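Local structure of GDSL-like Lipase/Acylhydrolase family protein (Neisseria meningitidis, 4K7J) at residues G60-A65 with G215-Q220; L283-P288 with W324-A329. The protein probably removes O-acetyl groups from peptidoglycan as an esterase of the SGNH hydrolase family. One frame throughout, in Å; residues are numbered along the deposited sequence.

Contact 1: G60-A65 with G215-Q220. With ACT (acetate ion), chain C.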
ATOM      1  N   GLY A  60      -1.483  -4.491  -0.836  1.00 12.84           N
ATOM      2  CA  GLY A  60      -2.213  -5.621  -0.285  1.00 16.67           C
ATOM      3  C   GLY A  60      -3.661  -5.784  -0.721  1.00 13.92           C
ATOM      4  O   GLY A  60      -4.030  -5.423  -1.834  1.00 15.57           O
ATOM      5  N   ASP A  61      -4.481  -6.331   0.169  1.00 15.15           N
ATOM      6  CA  ASP A  61      -5.864  -6.671  -0.154  1.00 15.47           C
ATOM      7  C   ASP A  61      -6.844  -5.703   0.527  1.00 16.45           C
ATOM      8  O   ASP A  61      -6.519  -4.545   0.738  1.00 14.18           O
ATOM      9  CB  ASP A  61      -6.152  -8.119   0.251  1.00 17.09           C
ATOM     10  CG  ASP A  61      -5.779  -8.407   1.702  1.00 16.54           C
ATOM     11  OD1 ASP A  61      -5.660  -7.443   2.504  1.00 19.85           O
ATOM     12  OD2 ASP A  61      -5.596  -9.602   2.054  1.00 17.04           O
ATOM     13  N   SER A  62      -8.025  -6.177   0.915  1.00 12.35           N
ATOM     14  CA  SER A  62      -9.040  -5.263   1.421  1.00 16.62           C
ATOM     15  C   SER A  62      -8.648  -4.674   2.768  1.00 14.91           C
ATOM     16  O   SER A  62      -9.066  -3.569   3.106  1.00 17.26           O
ATOM     17  CB  SER A  62     -10.416  -5.929   1.512  1.00 18.86           C
ATOM     18  OG  SER A  62     -10.523  -6.635   2.725  1.00 25.27           O
ATOM     19  N   HIS A  63      -7.823  -5.390   3.523  1.00 16.60           N
ATOM     20  CA  HIS A  63      -7.370  -4.864   4.811  1.00 15.35           C
ATOM     21  C   HIS A  63      -6.620  -3.556   4.554  1.00 17.41           C
ATOM     22  O   HIS A  63      -6.739  -2.594   5.318  1.00 16.84           O
ATOM     23  CB  HIS A  63      -6.446  -5.856   5.548  1.00 12.60           C
ATOM     24  CG  HIS A  63      -7.031  -7.221   5.749  1.00 19.23           C
ATOM     25  ND1 HIS A  63      -8.235  -7.438   6.392  1.00 17.70           N
ATOM     26  CD2 HIS A  63      -6.558  -8.447   5.414  1.00 18.15           C
ATOM     27  CE1 HIS A  63      -8.479  -8.737   6.433  1.00 21.49           C
ATOM     28  NE2 HIS A  63      -7.475  -9.372   5.850  1.00 17.71           N
ATOM     29  N   THR A  64      -5.854  -3.535   3.465  1.00 16.92           N
ATOM     30  CA  THR A  64      -5.094  -2.356   3.067  1.00 14.97           C
ATOM     31  C   THR A  64      -6.003  -1.335   2.375  1.00 16.38           C
ATOM     32  O   THR A  64      -5.909  -0.121   2.621  1.00 13.39           O
ATOM     33  CB  THR A  64      -3.927  -2.747   2.128  1.00 16.33           C
ATOM     34  OG1 THR A  64      -3.008  -3.587   2.838  1.00 12.77           O
ATOM     35  CG2 THR A  64      -3.167  -1.493   1.607  1.00 11.76           C
ATOM     36  N   ALA A  65      -6.885  -1.834   1.515  1.00 11.55           N
ATOM     37  CA  ALA A  65      -7.733  -0.980   0.687  1.00 14.56           C
ATOM     38  C   ALA A  65      -8.729  -0.108   1.470  1.00 18.43           C
ATOM     39  O   ALA A  65      -9.210   0.903   0.953  1.00 15.26           O
ATOM     40  CB  ALA A  65      -8.460  -1.819  -0.394  1.00 11.85           C
ATOM     41  N   GLY A 215      -4.082  -0.972  -1.975  1.00 15.62           N
ATOM     42  CA  GLY A 215      -4.899  -2.147  -1.752  1.00 13.59           C
ATOM     43  C   GLY A 215      -5.933  -2.387  -2.829  1.00 14.77           C
ATOM     44  O   GLY A 215      -6.410  -1.454  -3.476  1.00 13.20           O
ATOM     45  N   ILE A 216      -6.281  -3.660  -3.012  1.00  9.68           N
ATOM     46  CA  ILE A 216      -7.336  -4.065  -3.927  1.00 14.14           C
ATOM     47  C   ILE A 216      -8.197  -5.110  -3.231  1.00 13.81           C
ATOM     48  O   ILE A 216      -7.691  -6.169  -2.870  1.00 14.33           O
ATOM     49  CB  ILE A 216      -6.763  -4.731  -5.190  1.00 13.66           C
ATOM     50  CG1 ILE A 216      -5.954  -3.743  -6.040  1.00 13.95           C
ATOM     51  CG2 ILE A 216      -7.904  -5.324  -6.016  1.00 16.15           C
ATOM     52  CD1 ILE A 216      -6.836  -2.835  -6.906  1.00 16.91           C
ATOM     53  N   ASN A 217      -9.480  -4.816  -3.034  1.00 14.96           N
ATOM     54  CA  ASN A 217     -10.391  -5.757  -2.380  1.00 13.42           C
ATOM     55  C   ASN A 217     -10.316  -7.142  -3.013  1.00 16.03           C
ATOM     56  O   ASN A 217     -10.447  -7.277  -4.232  1.00 14.61           O
ATOM     57  CB  ASN A 217     -11.831  -5.245  -2.436  1.00 13.24           C
ATOM     58  CG  ASN A 217     -12.082  -4.074  -1.494  1.00 14.59           C
ATOM     59  OD1 ASN A 217     -11.286  -3.791  -0.612  1.00 14.90           O
ATOM     60  ND2 ASN A 217     -13.212  -3.410  -1.668  1.00 11.78           N
ATOM     61  N   GLY A 218     -10.073  -8.166  -2.194  1.00 14.36           N
ATOM     62  CA  GLY A 218     -10.033  -9.536  -2.693  1.00 22.05           C
ATOM     63  C   GLY A 218      -8.720 -10.021  -3.307  1.00 19.39           C
ATOM     64  O   GLY A 218      -8.593 -11.197  -3.654  1.00 21.16           O
ATOM     65  N   ALA A 219      -7.733  -9.136  -3.427  1.00 15.78           N
ATOM     66  CA  ALA A 219      -6.523  -9.455  -4.192  1.00 16.25           C
ATOM     67  C   ALA A 219      -5.576 -10.451  -3.519  1.00 16.91           C
ATOM     68  O   ALA A 219      -5.553 -10.592  -2.293  1.00 18.23           O
ATOM     69  CB  ALA A 219      -5.763  -8.184  -4.547  1.00 14.69           C
ATOM     70  N   GLN A 220      -4.786 -11.122  -4.352  1.00 15.77           N
ATOM     71  CA  GLN A 220      -3.714 -12.012  -3.916  1.00 16.28           C
ATOM     72  C   GLN A 220      -2.414 -11.505  -4.537  1.00 17.62           C
ATOM     73  O   GLN A 220      -2.456 -10.826  -5.564  1.00 13.01           O
ATOM     74  CB  GLN A 220      -3.989 -13.423  -4.400  1.00 13.49           C
ATOM     75  CG  GLN A 220      -5.269 -14.041  -3.811  1.00 17.97           C
ATOM     76  CD  GLN A 220      -5.543 -15.399  -4.404  1.00 21.23           C
ATOM     77  OE1 GLN A 220      -4.625 -16.224  -4.558  1.00 17.48           O
ATOM     78  NE2 GLN A 220      -6.793 -15.633  -4.786  1.00 20.09           N
TER
HETATM   79  C   ACT C 401     -10.281  -9.250   1.447  1.00 28.47           C
HETATM   80  O   ACT C 401     -11.536  -9.248   1.283  1.00 25.01           O
HETATM   81  OXT ACT C 401      -9.570  -8.794   0.513  1.00 21.56           O
HETATM   82  CH3 ACT C 401      -9.649  -9.747   2.709  1.00 19.13           C
HETATM   83  O   HOH W   1      -5.034 -11.679   0.324  1.00 12.68           O
HETATM   84  O   HOH W   2     -11.557  -2.319   1.876  1.00 23.76           O
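S62 and G218 meet around one oxygen of a bound acetate. Their backbone N-H groups both point at OXT, with S62 N 3.1 Å and G218 N 2.8 Å from ACT OXT. The G-D-S-H sequence marks S62 as the probable nucleophile of an SGNH esterase. The two amides are therefore consistent with an oxyanion hole. S62 OG lies 2.9 Å from ACT C, the carboxylate carbon. Its chi1 of 84° sets OG between the backbone N and the carbonyl carbon and turns it to the acetate. N250 ND2 and H351 NE2 also bind the acetate.

The next shell fixes these groups. N217 OD1 lies 3.1 Å from S62 CB, and a water bridges OD1 to S62 O; N217 ND2 binds G96 O. A type II turn from I216 to A219 presents the G218 amide. D61 caps the helix: H63 N donates to D61 OD1, meeting it from above the carboxylate plane.

A65 CB points at G215, 3.6 Å from G215 C. I216 N donates to G60 O at 3.1 Å. This bond joins the ends of parallel neighbour strands 53-60 and 208-215; the first strand runs on into helix 62-65, the second into a loop that leads to helix 231-236.

Contact 2: L283-P288 with W324-A329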
ATOM      1  N   LEU A 283       8.828  -5.827   4.159  1.00 17.13           N
ATOM      2  CA  LEU A 283       8.144  -6.429   5.296  1.00 17.82           C
ATOM      3  C   LEU A 283       6.962  -7.248   4.806  1.00 17.69           C
ATOM      4  O   LEU A 283       6.093  -6.731   4.099  1.00 17.68           O
ATOM      5  CB  LEU A 283       7.632  -5.357   6.252  1.00 13.19           C
ATOM      6  CG  LEU A 283       6.657  -5.911   7.309  1.00 19.79           C
ATOM      7  CD1 LEU A 283       7.402  -6.697   8.371  1.00 21.53           C
ATOM      8  CD2 LEU A 283       5.801  -4.832   7.946  1.00 16.28           C
ATOM      9  N   ILE A 284       6.935  -8.525   5.165  1.00 13.35           N
ATOM     10  CA  ILE A 284       5.798  -9.381   4.840  1.00 16.97           C
ATOM     11  C   ILE A 284       4.870  -9.507   6.048  1.00 16.71           C
ATOM     12  O   ILE A 284       5.285  -9.940   7.135  1.00 17.96           O
ATOM     13  CB  ILE A 284       6.259 -10.766   4.352  1.00 15.53           C
ATOM     14  CG1 ILE A 284       6.872 -10.627   2.953  1.00 15.54           C
ATOM     15  CG2 ILE A 284       5.096 -11.752   4.350  1.00 13.51           C
ATOM     16  CD1 ILE A 284       7.493 -11.886   2.404  1.00 14.84           C
ATOM     17  N   ILE A 285       3.620  -9.100   5.859  1.00 15.07           N
ATOM     18  CA  ILE A 285       2.610  -9.214   6.899  1.00 14.80           C
ATOM     19  C   ILE A 285       1.891 -10.558   6.782  1.00 16.62           C
ATOM     20  O   ILE A 285       1.110 -10.774   5.858  1.00 15.48           O
ATOM     21  CB  ILE A 285       1.602  -8.064   6.825  1.00 13.84           C
ATOM     22  CG1 ILE A 285       2.299  -6.750   7.189  1.00 16.56           C
ATOM     23  CG2 ILE A 285       0.442  -8.316   7.790  1.00 17.04           C
ATOM     24  CD1 ILE A 285       1.348  -5.608   7.456  1.00 18.77           C
ATOM     25  N   GLY A 286       2.190 -11.474   7.700  1.00 20.27           N
ATOM     26  CA  GLY A 286       1.532 -12.769   7.704  1.00 13.56           C
ATOM     27  C   GLY A 286       0.039 -12.586   7.887  1.00 17.00           C
ATOM     28  O   GLY A 286      -0.386 -11.696   8.622  1.00 16.00           O
ATOM     29  N   ALA A 287      -0.757 -13.405   7.207  1.00 13.40           N
ATOM     30  CA  ALA A 287      -2.205 -13.269   7.265  1.00 17.66           C
ATOM     31  C   ALA A 287      -2.741 -13.344   8.708  1.00 23.84           C
ATOM     32  O   ALA A 287      -2.233 -14.124   9.525  1.00 17.46           O
ATOM     33  CB  ALA A 287      -2.860 -14.321   6.398  1.00 15.29           C
ATOM     34  N   PRO A 288      -3.763 -12.525   9.025  1.00 15.90           N
ATOM     35  CA  PRO A 288      -4.433 -12.650  10.323  1.00 17.14           C
ATOM     36  C   PRO A 288      -5.226 -13.941  10.365  1.00 19.26           C
ATOM     37  O   PRO A 288      -5.427 -14.555   9.319  1.00 18.57           O
ATOM     38  CB  PRO A 288      -5.402 -11.459  10.334  1.00 15.68           C
ATOM     39  CG  PRO A 288      -5.686 -11.188   8.881  1.00 18.52           C
ATOM     40  CD  PRO A 288      -4.377 -11.478   8.182  1.00 18.00           C
ATOM     41  N   TRP A 324       5.980  -9.844  10.022  1.00 17.18           N
ATOM     42  CA  TRP A 324       5.159  -9.479  11.160  1.00 16.23           C
ATOM     43  C   TRP A 324       3.940 -10.386  11.205  1.00 19.07           C
ATOM     44  O   TRP A 324       3.151 -10.420  10.266  1.00 17.44           O
ATOM     45  CB  TRP A 324       4.726  -8.027  11.053  1.00 15.29           C
ATOM     46  CG  TRP A 324       4.102  -7.471  12.286  1.00 17.10           C
ATOM     47  CD1 TRP A 324       4.741  -7.093  13.429  1.00 23.05           C
ATOM     48  CD2 TRP A 324       2.713  -7.178  12.489  1.00 22.54           C
ATOM     49  NE1 TRP A 324       3.838  -6.604  14.338  1.00 20.95           N
ATOM     50  CE2 TRP A 324       2.585  -6.641  13.784  1.00 22.33           C
ATOM     51  CE3 TRP A 324       1.567  -7.314  11.698  1.00 16.27           C
ATOM     52  CZ2 TRP A 324       1.354  -6.242  14.310  1.00 19.44           C
ATOM     53  CZ3 TRP A 324       0.347  -6.925  12.222  1.00 19.86           C
ATOM     54  CH2 TRP A 324       0.252  -6.392  13.517  1.00 18.98           C
ATOM     55  N   SER A 325       3.792 -11.128  12.297  1.00 20.82           N
ATOM     56  CA  SER A 325       2.686 -12.073  12.407  1.00 16.60           C
ATOM     57  C   SER A 325       1.434 -11.422  12.958  1.00 18.59           C
ATOM     58  O   SER A 325       1.282 -11.262  14.178  1.00 19.37           O
ATOM     59  CB  SER A 325       3.052 -13.269  13.291  1.00 19.05           C
ATOM     60  OG  SER A 325       1.900 -14.077  13.491  1.00 22.19           O
ATOM     61  N   TRP A 326       0.537 -11.054  12.052  1.00 19.89           N
ATOM     62  CA  TRP A 326      -0.746 -10.478  12.420  1.00 17.13           C
ATOM     63  C   TRP A 326      -1.525 -11.489  13.250  1.00 18.98           C
ATOM     64  O   TRP A 326      -2.206 -11.120  14.199  1.00 17.83           O
ATOM     65  CB  TRP A 326      -1.511 -10.097  11.149  1.00 14.56           C
ATOM     66  CG  TRP A 326      -2.666  -9.174  11.332  1.00 20.60           C
ATOM     67  CD1 TRP A 326      -3.352  -8.913  12.491  1.00 17.21           C
ATOM     68  CD2 TRP A 326      -3.271  -8.363  10.314  1.00 18.81           C
ATOM     69  NE1 TRP A 326      -4.355  -7.999  12.246  1.00 17.94           N
ATOM     70  CE2 TRP A 326      -4.327  -7.647  10.919  1.00 17.67           C
ATOM     71  CE3 TRP A 326      -3.021  -8.173   8.949  1.00 18.28           C
ATOM     72  CZ2 TRP A 326      -5.136  -6.758  10.204  1.00 17.56           C
ATOM     73  CZ3 TRP A 326      -3.833  -7.298   8.235  1.00 15.39           C
ATOM     74  CH2 TRP A 326      -4.872  -6.597   8.866  1.00 18.99           C
ATOM     75  N   GLN A 327      -1.424 -12.773  12.922  1.00 16.09           N
ATOM     76  CA  GLN A 327      -2.113 -13.748  13.774  1.00 19.53           C
ATOM     77  C   GLN A 327      -1.578 -13.709  15.204  1.00 19.49           C
ATOM     78  O   GLN A 327      -2.358 -13.735  16.152  1.00 18.90           O
ATOM     79  CB  GLN A 327      -2.100 -15.177  13.209  1.00 15.80           C
ATOM     80  CG  GLN A 327      -2.778 -16.171  14.169  1.00 19.74           C
ATOM     81  CD  GLN A 327      -3.064 -17.523  13.556  1.00 22.33           C
ATOM     82  OE1 GLN A 327      -3.917 -17.656  12.672  1.00 20.87           O
ATOM     83  NE2 GLN A 327      -2.368 -18.546  14.043  1.00 24.51           N
ATOM     84  N   ASN A 328      -0.260 -13.613  15.377  1.00 19.71           N
ATOM     85  CA  ASN A 328       0.274 -13.557  16.737  1.00 23.73           C
ATOM     86  C   ASN A 328      -0.060 -12.249  17.424  1.00 24.32           C
ATOM     87  O   ASN A 328      -0.373 -12.239  18.612  1.00 22.61           O
ATOM     88  CB  ASN A 328       1.773 -13.858  16.804  1.00 24.43           C
ATOM     89  CG  ASN A 328       2.064 -15.329  16.663  1.00 24.72           C
ATOM     90  OD1 ASN A 328       1.170 -16.166  16.821  1.00 27.84           O
ATOM     91  ND2 ASN A 328       3.307 -15.656  16.342  1.00 24.11           N
ATOM     92  N   ALA A 329      -0.022 -11.155  16.666  1.00 22.09           N
ATOM     93  CA  ALA A 329      -0.502  -9.870  17.171  1.00 23.35           C
ATOM     94  C   ALA A 329      -1.913  -9.970  17.740  1.00 22.92           C
ATOM     95  O   ALA A 329      -2.239  -9.271  18.695  1.00 20.15           O
ATOM     96  CB  ALA A 329      -0.465  -8.806  16.077  1.00 24.04           C
TER
HETATM   97  O   HOH W   3       0.135 -14.037  10.770  1.00 15.41           O
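W326 and P288 meet because the W326 side chain has CG anti to its own N (chi1 -164°), which brings one face of the indole against P288. In I285 the CG2 branch is the one anti to the backbone N (chi1 -68° for CG1), and it reaches toward both tryptophans. The segments are the parallel strand ends of a beta-alpha-beta unit: strand 281-286, helix 305-318, strand 322-325.

Two backbone bonds join the strands. W324 N donates to I284 O at 3.0 Å, and G286 N donates to W324 O at 2.9 Å. I285 and W324 lie side by side on the same face of the sheet. I285 CG2 lies at the edge of the W324 indole, near its plane, and sits 3.7 Å from W326 CE3. L283 CD1 rests 4.0 Å from W324 CB. Helix 354-373 packs on both tryptophans.

Past the strands, S325 caps helix 326-329, with N328 N donating to S325 OG. One water links the loop after strand 281-286 to the first turn of helix 326-329: it donates to A287 O and accepts from Q327 N. Q327 OE1 turns elsewhere, to R301 and Q309.

P288 CB stands 3.7 Å from the centroid of the W326 five-membered ring, 11° off the ring normal, a CH-pi contact over the face.

How the contacts relate
Both contacts belong to the mixed sheet of the alpha/beta domain, and they lie about 15 Å apart, centre to centre. Contact 1 joins strands 53-60 and 208-215, the latter an outermost strand. Contact 2 joins 281-286 and 322-325. Strand 242-246 lies between the two pairs. Along the chain contact 1 closes before contact 2 opens. In each, the chain leaves parallel strands where they end. The two meet directly: H63 CB is 3.7 Å from W326 CH2, the rings are edge-to-face, and H63 NE2 is 4.0 Å from P288 CG. W326 and P288 of contact 2 thus pack on H63, the residue next to the probable nucleophile S62.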